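Local coordinates for protein CsuE (Acinetobacter baumannii, PDB 6FJY) that serves as the tip adhesion subunit of archaic chaperone-usher Csu pili, through which the bacterium probably attaches to surfaces and builds biofilms, at residues N95-S98 with N103-F106; V135-V138 with G144-F147; P201-M206 with K249-D254; T214-S219 with Q281-T286. One frame throughout, in Å; residues are numbered along the deposited sequence.

Contact 1 (N95-S98 with N103-F106)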
loop_
_atom_site.group_PDB
_atom_site.type_symbol
_atom_site.label_atom_id
_atom_site.label_comp_id
_atom_site.label_asym_id
_atom_site.label_seq_id
_atom_site.Cartn_x
_atom_site.Cartn_y
_atom_site.Cartn_z
ATOM N N ASN D 95 -2.461 8.306 32.273
ATOM C CA ASN D 95 -1.951 8.973 31.083
ATOM C C ASN D 95 -1.549 7.995 29.973
ATOM O O ASN D 95 -0.996 8.426 28.959
ATOM C CB ASN D 95 -0.808 9.941 31.439
ATOM C CG ASN D 95 0.372 9.267 32.063
ATOM O OD1 ASN D 95 0.754 8.158 31.692
ATOM N ND2 ASN D 95 0.981 9.947 33.018
ATOM N N LEU D 96 -1.860 6.704 30.127
ATOM C CA LEU D 96 -1.804 5.765 29.012
ATOM C C LEU D 96 -3.065 5.791 28.155
ATOM O O LEU D 96 -3.054 5.270 27.032
ATOM C CB LEU D 96 -1.573 4.345 29.532
ATOM C CG LEU D 96 -0.195 4.176 30.172
ATOM C CD1 LEU D 96 0.182 2.723 30.361
ATOM C CD2 LEU D 96 0.890 4.940 29.354
ATOM N N PHE D 97 -4.153 6.364 28.656
ATOM C CA PHE D 97 -5.347 6.520 27.836
ATOM C C PHE D 97 -5.053 7.524 26.735
ATOM O O PHE D 97 -4.692 8.670 27.012
ATOM C CB PHE D 97 -6.530 6.965 28.690
ATOM C CG PHE D 97 -6.927 5.958 29.719
ATOM C CD1 PHE D 97 -7.511 4.760 29.340
ATOM C CD2 PHE D 97 -6.720 6.201 31.068
ATOM C CE1 PHE D 97 -7.876 3.818 30.288
ATOM C CE2 PHE D 97 -7.090 5.267 32.021
ATOM C CZ PHE D 97 -7.665 4.070 31.629
ATOM N N SER D 98 -5.203 7.089 25.488
ATOM C CA SER D 98 -4.737 7.834 24.329
ATOM C C SER D 98 -5.901 8.204 23.423
ATOM O O SER D 98 -6.805 7.400 23.187
ATOM C CB SER D 98 -3.709 7.018 23.537
ATOM O OG SER D 98 -3.293 7.702 22.373
ATOM N N ASN D 103 -8.667 5.559 24.502
ATOM C CA ASN D 103 -8.413 4.148 24.274
ATOM C C ASN D 103 -7.164 3.713 25.019
ATOM O O ASN D 103 -6.098 4.321 24.885
ATOM C CB ASN D 103 -8.265 3.862 22.782
ATOM C CG ASN D 103 -9.583 3.952 22.040
ATOM O OD1 ASN D 103 -10.656 3.833 22.634
ATOM N ND2 ASN D 103 -9.508 4.172 20.732
ATOM N N LEU D 104 -7.296 2.673 25.818
ATOM C CA LEU D 104 -6.118 2.042 26.370
ATOM C C LEU D 104 -5.495 1.203 25.268
ATOM O O LEU D 104 -6.169 0.324 24.719
ATOM C CB LEU D 104 -6.465 1.186 27.572
ATOM C CG LEU D 104 -5.236 0.694 28.323
ATOM C CD1 LEU D 104 -4.433 1.869 28.866
ATOM C CD2 LEU D 104 -5.664 -0.221 29.429
ATOM N N PRO D 105 -4.256 1.480 24.865
ATOM C CA PRO D 105 -3.695 0.801 23.697
ATOM C C PRO D 105 -2.939 -0.469 24.046
ATOM O O PRO D 105 -2.263 -0.572 25.073
ATOM C CB PRO D 105 -2.735 1.854 23.126
ATOM C CG PRO D 105 -2.268 2.588 24.328
ATOM C CD PRO D 105 -3.432 2.631 25.279
ATOM N N PHE D 106 -3.099 -1.454 23.176
ATOM C CA PHE D 106 -2.219 -2.603 23.069
ATOM C C PHE D 106 -1.458 -2.495 21.752
ATOM O O PHE D 106 -1.769 -1.661 20.895
ATOM C CB PHE D 106 -3.003 -3.922 23.131
ATOM C CG PHE D 106 -3.390 -4.361 24.523
ATOM C CD1 PHE D 106 -3.273 -3.509 25.608
ATOM C CD2 PHE D 106 -3.862 -5.646 24.740
ATOM C CE1 PHE D 106 -3.632 -3.931 26.882
ATOM C CE2 PHE D 106 -4.218 -6.072 26.007
ATOM C CZ PHE D 106 -4.105 -5.213 27.080
#
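Leu96 and Phe97 both pack on Leu104, and the apolar end they make, with Phe97, Leu104 and Pro105 all buried, is the tight part of the contact. The CD1 branch of Leu104 reaches CB of Leu96 at 3.8 Å. The torsion behind this sets CG anti to the Leu104 backbone N (chi1 -170°), which swings a side chain that leaves the backbone aslant back to the 95-98 segment. The Phe97 ring crosses Leu104 at an angle, its CE1 lying 4.0 Å from Leu104 CB, while the backbone C of Asn103 sits at the ring edge. Beside them the Leu96 carbonyl O rests against Pro105 CD at 3.2 Å, a close contact with a ring whose nitrogen carries no N-H. At the outer end a single antiparallel bridge, the hydrogen-bonded pair Ser98-Asn103, closes a hairpin-like turn leading into strand 103-110 of the beta-sandwich. Its two bonds differ: Ser98 N to Asn103 O is 3.0 Å and nearly straight at 165°, whereas Asn103 N to Ser98 O, at 2.9 Å, is bent to 135°. This end is looser in its side chains: both residues are partly exposed, and little but backbone meets there. The Asn103 side chain turns away and bonds through OD1 to Ser34 OG, while Phe97 leans its ring on Phe38 and touches Cys35.

Contact 2 (V135-V138 with G144-F147); sequences VPAV and GVFF
Phe147, Val135 and Ala137 carry most of the surface that these two segments hide from solvent. The methyl of Ala137 sits over one face of the Phe147 ring: CB stands 3.9 Å from the ring centroid and 29° off its normal, a CH-pi contact, with CZ the nearest ring atom at 3.4 Å. With CG beside its own backbone N (chi1 -53°), Phe147 carries its ring back past its cross-strand partner Val135 and on to Ala137, so one aromatic side chain spans both. Val135 itself meets Phe147 chiefly through backbone. Its N-H points at Phe147 O over 2.7 Å and almost straight, at 170°, and its carbonyl O accepts from Phe147 N at the same length, in the carbonyl plane. The same carbonyl also receives a CA-H...O contact from Phe146. Ala137 adds a longer bond from its N to Val145 O, 3.2 Å, and rests its methyl near Val145 CG1. Val135 and Phe147 occupy one face, where both also touch Cys2; Pro136 and Phe146 occupy the other, with Pro136 CB 3.8 Å from CE2 of the Phe146 ring. An antiparallel ladder between two consecutive strands joined by one loop is a beta hairpin, here made by strands 119-136 and 146-148.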
loop_
_atom_site.group_PDB
_atom_site.type_symbol
_atom_site.label_atom_id
_atom_site.label_comp_id
_atom_site.label_asym_id
_atom_site.label_seq_id
_atom_site.Cartn_x
_atom_site.Cartn_y
_atom_site.Cartn_z
ATOM N N VAL D 135 -11.133 3.822 38.112
ATOM C CA VAL D 135 -10.412 4.967 37.563
ATOM C C VAL D 135 -10.985 6.237 38.177
ATOM O O VAL D 135 -12.208 6.417 38.167
ATOM C CB VAL D 135 -10.512 5.020 36.029
ATOM C CG1 VAL D 135 -9.617 6.126 35.486
ATOM C CG2 VAL D 135 -10.153 3.664 35.436
ATOM N N PRO D 136 -10.151 7.132 38.702
ATOM C CA PRO D 136 -10.661 8.401 39.227
ATOM C C PRO D 136 -11.157 9.302 38.107
ATOM O O PRO D 136 -10.606 9.328 37.006
ATOM C CB PRO D 136 -9.444 9.006 39.938
ATOM C CG PRO D 136 -8.267 8.368 39.273
ATOM C CD PRO D 136 -8.694 6.992 38.875
ATOM N N ALA D 137 -12.226 10.033 38.406
ATOM C CA ALA D 137 -12.896 10.919 37.465
ATOM C C ALA D 137 -12.486 12.365 37.711
ATOM O O ALA D 137 -12.039 12.735 38.801
ATOM C CB ALA D 137 -14.417 10.783 37.592
ATOM N N VAL D 138 -12.636 13.187 36.669
ATOM C CA VAL D 138 -12.396 14.613 36.845
ATOM C C VAL D 138 -13.370 15.148 37.889
ATOM O O VAL D 138 -14.481 14.631 38.067
ATOM C CB VAL D 138 -12.523 15.394 35.524
ATOM C CG1 VAL D 138 -11.293 15.198 34.682
ATOM C CG2 VAL D 138 -13.763 14.956 34.745
ATOM N N GLY D 144 -14.988 12.847 44.203
ATOM C CA GLY D 144 -14.984 11.509 44.755
ATOM C C GLY D 144 -15.593 10.442 43.878
ATOM O O GLY D 144 -15.903 9.355 44.381
ATOM N N VAL D 145 -15.779 10.713 42.586
ATOM C CA VAL D 145 -16.422 9.778 41.668
ATOM C C VAL D 145 -15.351 8.909 41.025
ATOM O O VAL D 145 -14.231 9.366 40.767
ATOM C CB VAL D 145 -17.258 10.534 40.613
ATOM C CG1 VAL D 145 -17.829 9.582 39.579
ATOM C CG2 VAL D 145 -18.394 11.300 41.283
ATOM N N PHE D 146 -15.687 7.642 40.784
ATOM C CA PHE D 146 -14.759 6.699 40.181
ATOM C C PHE D 146 -15.469 5.892 39.106
ATOM O O PHE D 146 -16.613 5.472 39.285
ATOM C CB PHE D 146 -14.152 5.769 41.240
ATOM C CG PHE D 146 -13.274 6.478 42.226
ATOM C CD1 PHE D 146 -13.813 7.050 43.365
ATOM C CD2 PHE D 146 -11.915 6.579 42.009
ATOM C CE1 PHE D 146 -13.008 7.714 44.270
ATOM C CE2 PHE D 146 -11.099 7.241 42.908
ATOM C CZ PHE D 146 -11.645 7.809 44.043
ATOM N N PHE D 147 -14.786 5.703 37.978
ATOM C CA PHE D 147 -15.265 4.818 36.924
ATOM C C PHE D 147 -14.816 3.400 37.255
ATOM O O PHE D 147 -13.614 3.125 37.357
ATOM C CB PHE D 147 -14.732 5.260 35.561
ATOM C CG PHE D 147 -14.995 6.706 35.234
ATOM C CD1 PHE D 147 -16.224 7.290 35.510
ATOM C CD2 PHE D 147 -14.003 7.486 34.647
ATOM C CE1 PHE D 147 -16.463 8.629 35.205
ATOM C CE2 PHE D 147 -14.231 8.824 34.333
ATOM C CZ PHE D 147 -15.467 9.399 34.612
#

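Contact 3 (P201-M206 with K249-D254); sequences PVQSSM and KNSSND
Gln203 stretches its side chain over to Ser251, and the amide NE2 comes within 3.0 Å of the serine OG. The approach angle is poor, so the pair is a polar touch and not a hydrogen bond. What brings it about is an extended chain: CG lies anti to the backbone N (chi1 -167°) and CD continues the line (chi2 179°), so the amide stands well clear of strand 202-210. Ser251 is exposed, as is Gln203, and barely 69 Å² is buried in all. The hydrogen bonds lie instead within the 249-254 segment. Lys249 to Ser252 form a type II' beta turn, with Asn250 taking the positive phi that this turn requires. Lys249 O is gripped twice by the same residue: Ser252 N reaches it at 3.0 Å and Ser252 OG at 2.7 Å, which fixes the serine hydroxyl inward. Farther along, Lys249 N bonds to Asp254 O over 3.2 Å, closing the larger loop. The Lys249 ammonium goes elsewhere, to Arg262 O and the ring of Trp263, while Asn250 O takes a bond from Thr286 OG1. Both segments flank strand 279-289, whose Val284 also touches Gln203. The pair is thus a surface contact across strand 279-289, between strand 202-210 and the turn after strand 242-249, in an Ig-like beta sandwich.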
loop_
_atom_site.group_PDB
_atom_site.type_symbol
_atom_site.label_atom_id
_atom_site.label_comp_id
_atom_site.label_asym_id
_atom_site.label_seq_id
_atom_site.Cartn_x
_atom_site.Cartn_y
_atom_site.Cartn_z
ATOM N N PRO D 201 29.894 -0.340 -26.654
ATOM C CA PRO D 201 28.595 -0.512 -26.001
ATOM C C PRO D 201 28.765 -1.138 -24.625
ATOM O O PRO D 201 29.755 -1.808 -24.325
ATOM C CB PRO D 201 27.827 -1.439 -26.952
ATOM C CG PRO D 201 28.877 -2.110 -27.773
ATOM C CD PRO D 201 30.009 -1.137 -27.888
ATOM N N VAL D 202 27.776 -0.886 -23.776
ATOM C CA VAL D 202 27.790 -1.295 -22.376
ATOM C C VAL D 202 26.554 -2.149 -22.120
ATOM O O VAL D 202 25.422 -1.702 -22.352
ATOM C CB VAL D 202 27.810 -0.083 -21.427
ATOM C CG1 VAL D 202 27.839 -0.528 -19.970
ATOM C CG2 VAL D 202 28.966 0.855 -21.755
ATOM N N GLN D 203 26.766 -3.370 -21.637
ATOM C CA GLN D 203 25.678 -4.210 -21.158
ATOM C C GLN D 203 25.555 -3.988 -19.649
ATOM O O GLN D 203 26.505 -4.238 -18.900
ATOM C CB GLN D 203 25.926 -5.677 -21.502
ATOM C CG GLN D 203 24.697 -6.574 -21.316
ATOM C CD GLN D 203 24.948 -8.036 -21.675
ATOM O OE1 GLN D 203 24.868 -8.921 -20.821
ATOM N NE2 GLN D 203 25.235 -8.291 -22.946
ATOM N N SER D 204 24.394 -3.487 -19.215
ATOM C CA SER D 204 24.091 -3.335 -17.795
ATOM C C SER D 204 22.780 -4.038 -17.461
ATOM O O SER D 204 22.321 -4.899 -18.218
ATOM C CB SER D 204 24.027 -1.854 -17.405
ATOM O OG SER D 204 23.754 -1.688 -16.024
ATOM N N SER D 205 22.171 -3.685 -16.331
ATOM C CA SER D 205 20.942 -4.338 -15.914
ATOM C C SER D 205 20.203 -3.462 -14.910
ATOM O O SER D 205 20.782 -2.573 -14.280
ATOM C CB SER D 205 21.224 -5.725 -15.318
ATOM O OG SER D 205 21.928 -5.653 -14.088
ATOM N N MET D 206 18.901 -3.723 -14.792
ATOM C CA MET D 206 18.049 -3.161 -13.756
ATOM C C MET D 206 17.485 -4.303 -12.922
ATOM O O MET D 206 17.311 -5.423 -13.414
ATOM C CB MET D 206 16.900 -2.329 -14.357
ATOM C CG MET D 206 17.344 -1.057 -15.040
ATOM S SD MET D 206 16.019 -0.257 -15.920
ATOM C CE MET D 206 14.757 -0.544 -14.746
ATOM N N LYS D 249 17.120 -4.209 -25.335
ATOM C CA LYS D 249 16.848 -5.326 -24.434
ATOM C C LYS D 249 17.877 -6.431 -24.642
ATOM O O LYS D 249 18.185 -6.794 -25.780
ATOM C CB LYS D 249 15.441 -5.882 -24.673
ATOM C CG LYS D 249 14.289 -4.866 -24.674
ATOM C CD LYS D 249 12.938 -5.586 -24.824
ATOM C CE LYS D 249 11.830 -4.633 -25.261
ATOM N NZ LYS D 249 10.510 -5.325 -25.470
ATOM N N ASN D 250 18.415 -6.953 -23.537
ATOM C CA ASN D 250 19.384 -8.063 -23.524
ATOM C C ASN D 250 20.504 -7.728 -24.511
ATOM O O ASN D 250 21.015 -6.600 -24.482
ATOM C CB ASN D 250 18.650 -9.375 -23.777
ATOM C CG ASN D 250 17.539 -9.638 -22.762
ATOM O OD1 ASN D 250 17.759 -9.620 -21.545
ATOM N ND2 ASN D 250 16.334 -9.873 -23.266
ATOM N N SER D 251 20.915 -8.657 -25.379
ATOM C CA SER D 251 21.924 -8.394 -26.402
ATOM C C SER D 251 21.315 -8.295 -27.798
ATOM O O SER D 251 21.977 -8.610 -28.787
ATOM C CB SER D 251 23.005 -9.475 -26.394
ATOM O OG SER D 251 23.692 -9.531 -25.153
ATOM N N SER D 252 20.061 -7.860 -27.894
ATOM C CA SER D 252 19.285 -7.941 -29.126
ATOM C C SER D 252 19.109 -6.559 -29.756
ATOM O O SER D 252 19.773 -5.590 -29.381
ATOM C CB SER D 252 17.931 -8.614 -28.850
ATOM O OG SER D 252 17.125 -7.827 -27.990
ATOM N N ASN D 253 18.205 -6.482 -30.734
ATOM C CA ASN D 253 17.893 -5.251 -31.448
ATOM C C ASN D 253 16.530 -4.685 -31.080
ATOM O O ASN D 253 16.151 -3.636 -31.608
ATOM C CB ASN D 253 17.945 -5.480 -32.966
ATOM C CG ASN D 253 19.355 -5.682 -33.490
ATOM O OD1 ASN D 253 20.326 -5.205 -32.902
ATOM N ND2 ASN D 253 19.472 -6.386 -34.611
ATOM N N ASP D 254 15.774 -5.359 -30.219
ATOM C CA ASP D 254 14.485 -4.842 -29.782
ATOM C C ASP D 254 14.709 -3.579 -28.964
ATOM O O ASP D 254 15.451 -3.593 -27.975
ATOM C CB ASP D 254 13.735 -5.885 -28.963
ATOM C CG ASP D 254 13.091 -6.943 -29.827
ATOM O OD1 ASP D 254 13.136 -6.798 -31.065
ATOM O OD2 ASP D 254 12.545 -7.916 -29.262
#

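Contact 4 (T214-S219 with Q281-T286); sequences TPYYVS and QNYVFT
Val218 and Tyr283 make the closest backbone approach, yet their CA atoms stand 9.5 Å apart and no main-chain bond joins the segments, so side chains alone bridge the gap. Tyr216 and Tyr283 come from opposite directions. Tyr216 CE2 lies 4.1 Å from Tyr283 CZ, and Tyr216 OH sits at the edge of the Tyr283 ring, in its plane. The two phenol oxygens, Tyr216 OH and Tyr283 OH, are 3.0 Å apart in a weak hydrogen bond, whose geometry is less sure because Tyr216 OH is crowded in the model. Tyr216 reaches inward because its CG sits between the backbone N and carbonyl carbon (chi1 55°). The distance and the buried side chains fit the interior of an Ig-like beta sandwich, with strands 217-220 and 279-289 facing each other across it. Val218 fills in beside the phenols: its CG2, anti to its carbonyl carbon, stands 4.0 Å from Tyr283 CZ and in plane at the edge of the Tyr216 ring. Trp263 meets the Tyr283 ring edge-to-face, and Ile208 and Val310 pack on Tyr216. Tyr217 instead turns away from strand 279-289, bonding through OH to Phe194 O of the chaperone CsuC.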
loop_
_atom_site.group_PDB
_atom_site.type_symbol
_atom_site.label_atom_id
_atom_site.label_comp_id
_atom_site.label_asym_id
_atom_site.label_seq_id
_atom_site.Cartn_x
_atom_site.Cartn_y
_atom_site.Cartn_z
ATOM N N THR D 214 1.719 -9.134 -8.282
ATOM C CA THR D 214 2.228 -7.777 -8.470
ATOM C C THR D 214 2.884 -7.616 -9.832
ATOM O O THR D 214 4.106 -7.445 -9.928
ATOM C CB THR D 214 3.237 -7.403 -7.392
ATOM O OG1 THR D 214 2.833 -7.966 -6.141
ATOM C CG2 THR D 214 3.301 -5.887 -7.265
ATOM N N PRO D 215 2.115 -7.680 -10.904
ATOM C CA PRO D 215 2.690 -7.483 -12.230
ATOM C C PRO D 215 2.906 -6.005 -12.485
ATOM O O PRO D 215 2.317 -5.146 -11.831
ATOM C CB PRO D 215 1.618 -8.053 -13.163
ATOM C CG PRO D 215 0.337 -7.733 -12.426
ATOM C CD PRO D 215 0.644 -7.770 -10.940
ATOM N N TYR D 216 3.746 -5.721 -13.478
ATOM C CA TYR D 216 4.028 -4.344 -13.852
ATOM C C TYR D 216 4.659 -4.330 -15.226
ATOM O O TYR D 216 5.156 -5.349 -15.717
ATOM C CB TYR D 216 4.962 -3.651 -12.859
ATOM C CG TYR D 216 6.243 -4.413 -12.658
ATOM C CD1 TYR D 216 6.328 -5.391 -11.676
ATOM C CD2 TYR D 216 7.362 -4.177 -13.453
ATOM C CE1 TYR D 216 7.478 -6.106 -11.476
ATOM C CE2 TYR D 216 8.531 -4.898 -13.259
ATOM C CZ TYR D 216 8.576 -5.859 -12.261
ATOM O OH TYR D 216 9.708 -6.595 -12.047
ATOM N N TYR D 217 4.629 -3.152 -15.831
ATOM C CA TYR D 217 5.347 -2.857 -17.056
ATOM C C TYR D 217 6.469 -1.872 -16.753
ATOM O O TYR D 217 6.315 -0.975 -15.914
ATOM C CB TYR D 217 4.411 -2.273 -18.115
ATOM C CG TYR D 217 3.387 -3.248 -18.670
ATOM C CD1 TYR D 217 3.749 -4.210 -19.609
ATOM C CD2 TYR D 217 2.051 -3.188 -18.280
ATOM C CE1 TYR D 217 2.813 -5.096 -20.129
ATOM C CE2 TYR D 217 1.107 -4.073 -18.797
ATOM C CZ TYR D 217 1.499 -5.021 -19.719
ATOM O OH TYR D 217 0.583 -5.893 -20.237
ATOM N N VAL D 218 7.599 -2.052 -17.431
ATOM C CA VAL D 218 8.751 -1.168 -17.325
ATOM C C VAL D 218 8.930 -0.484 -18.668
ATOM O O VAL D 218 9.139 -1.148 -19.689
ATOM C CB VAL D 218 10.026 -1.929 -16.931
ATOM C CG1 VAL D 218 11.111 -0.955 -16.547
ATOM C CG2 VAL D 218 9.755 -2.883 -15.800
ATOM N N SER D 219 8.863 0.841 -18.671
ATOM C CA SER D 219 9.078 1.623 -19.879
ATOM C C SER D 219 10.209 2.624 -19.660
ATOM O O SER D 219 10.510 3.033 -18.529
ATOM C CB SER D 219 7.809 2.359 -20.302
ATOM O OG SER D 219 6.783 1.444 -20.637
ATOM N N GLN D 281 12.964 -9.516 -10.306
ATOM C CA GLN D 281 13.179 -9.475 -11.746
ATOM C C GLN D 281 14.427 -8.664 -12.062
ATOM O O GLN D 281 14.671 -7.613 -11.457
ATOM C CB GLN D 281 11.993 -8.856 -12.497
ATOM C CG GLN D 281 10.710 -9.648 -12.466
ATOM C CD GLN D 281 9.938 -9.444 -11.187
ATOM O OE1 GLN D 281 9.883 -8.337 -10.642
ATOM N NE2 GLN D 281 9.340 -10.515 -10.691
ATOM N N ASN D 282 15.200 -9.145 -13.027
ATOM C CA ASN D 282 16.322 -8.403 -13.574
ATOM C C ASN D 282 16.134 -8.213 -15.075
ATOM O O ASN D 282 15.516 -9.039 -15.749
ATOM C CB ASN D 282 17.638 -9.102 -13.266
ATOM C CG ASN D 282 18.064 -8.901 -11.830
ATOM O OD1 ASN D 282 18.684 -7.888 -11.491
ATOM N ND2 ASN D 282 17.706 -9.849 -10.966
ATOM N N TYR D 283 16.637 -7.088 -15.584
ATOM C CA TYR D 283 16.457 -6.707 -16.985
ATOM C C TYR D 283 17.818 -6.306 -17.542
ATOM O O TYR D 283 18.303 -5.207 -17.276
ATOM C CB TYR D 283 15.445 -5.571 -17.130
ATOM C CG TYR D 283 14.079 -5.873 -16.554
ATOM C CD1 TYR D 283 13.827 -5.726 -15.188
ATOM C CD2 TYR D 283 13.033 -6.288 -17.378
ATOM C CE1 TYR D 283 12.570 -5.997 -14.659
ATOM C CE2 TYR D 283 11.784 -6.569 -16.859
ATOM C CZ TYR D 283 11.557 -6.422 -15.501
ATOM O OH TYR D 283 10.317 -6.702 -14.984
ATOM N N VAL D 284 18.415 -7.193 -18.319
ATOM C CA VAL D 284 19.676 -6.918 -18.988
ATOM C C VAL D 284 19.398 -6.045 -20.200
ATOM O O VAL D 284 18.388 -6.216 -20.896
ATOM C CB VAL D 284 20.388 -8.231 -19.373
ATOM C CG1 VAL D 284 21.655 -7.956 -20.181
ATOM C CG2 VAL D 284 20.727 -9.010 -18.120
ATOM N N PHE D 285 20.284 -5.084 -20.445
ATOM C CA PHE D 285 20.084 -4.144 -21.532
ATOM C C PHE D 285 21.430 -3.608 -21.989
ATOM O O PHE D 285 22.422 -3.635 -21.253
ATOM C CB PHE D 285 19.141 -2.998 -21.131
ATOM C CG PHE D 285 19.700 -2.060 -20.090
ATOM C CD1 PHE D 285 19.536 -2.326 -18.737
ATOM C CD2 PHE D 285 20.351 -0.891 -20.465
ATOM C CE1 PHE D 285 20.031 -1.455 -17.780
ATOM C CE2 PHE D 285 20.848 -0.016 -19.513
ATOM C CZ PHE D 285 20.694 -0.299 -18.170
ATOM N N THR D 286 21.446 -3.126 -23.227
ATOM C CA THR D 286 22.663 -2.670 -23.875
ATOM C C THR D 286 22.471 -1.240 -24.332
ATOM O O THR D 286 21.479 -0.925 -24.998
ATOM C CB THR D 286 23.022 -3.563 -25.059
ATOM O OG1 THR D 286 23.289 -4.888 -24.588
ATOM C CG2 THR D 286 24.248 -3.030 -25.752
#

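Overall arrangement
Along the chain, contacts 1 and 2 come first and in series, their centres about 17 Å apart: contact 1 joins a loop to strand 103-110, and contact 2 joins the next strand, 119-136, to strand 146-148. Contacts 3 and 4 follow within the Spore Coat Protein U domain; contacts 2 and 3 lie farthest apart, about 73 Å between centres. The segments of contacts 3 and 4 alternate in sequence, their centres are about 12 Å apart, and strands 202-210 and 279-289 are sheet neighbours, with Met206 O probably bonded to Tyr283 N. The two groups lie on opposite sides of the centre of an elongated molecule, and CsuC reaches the later one at contact 4, consistent with a tip adhesin held by its chaperone before assembly.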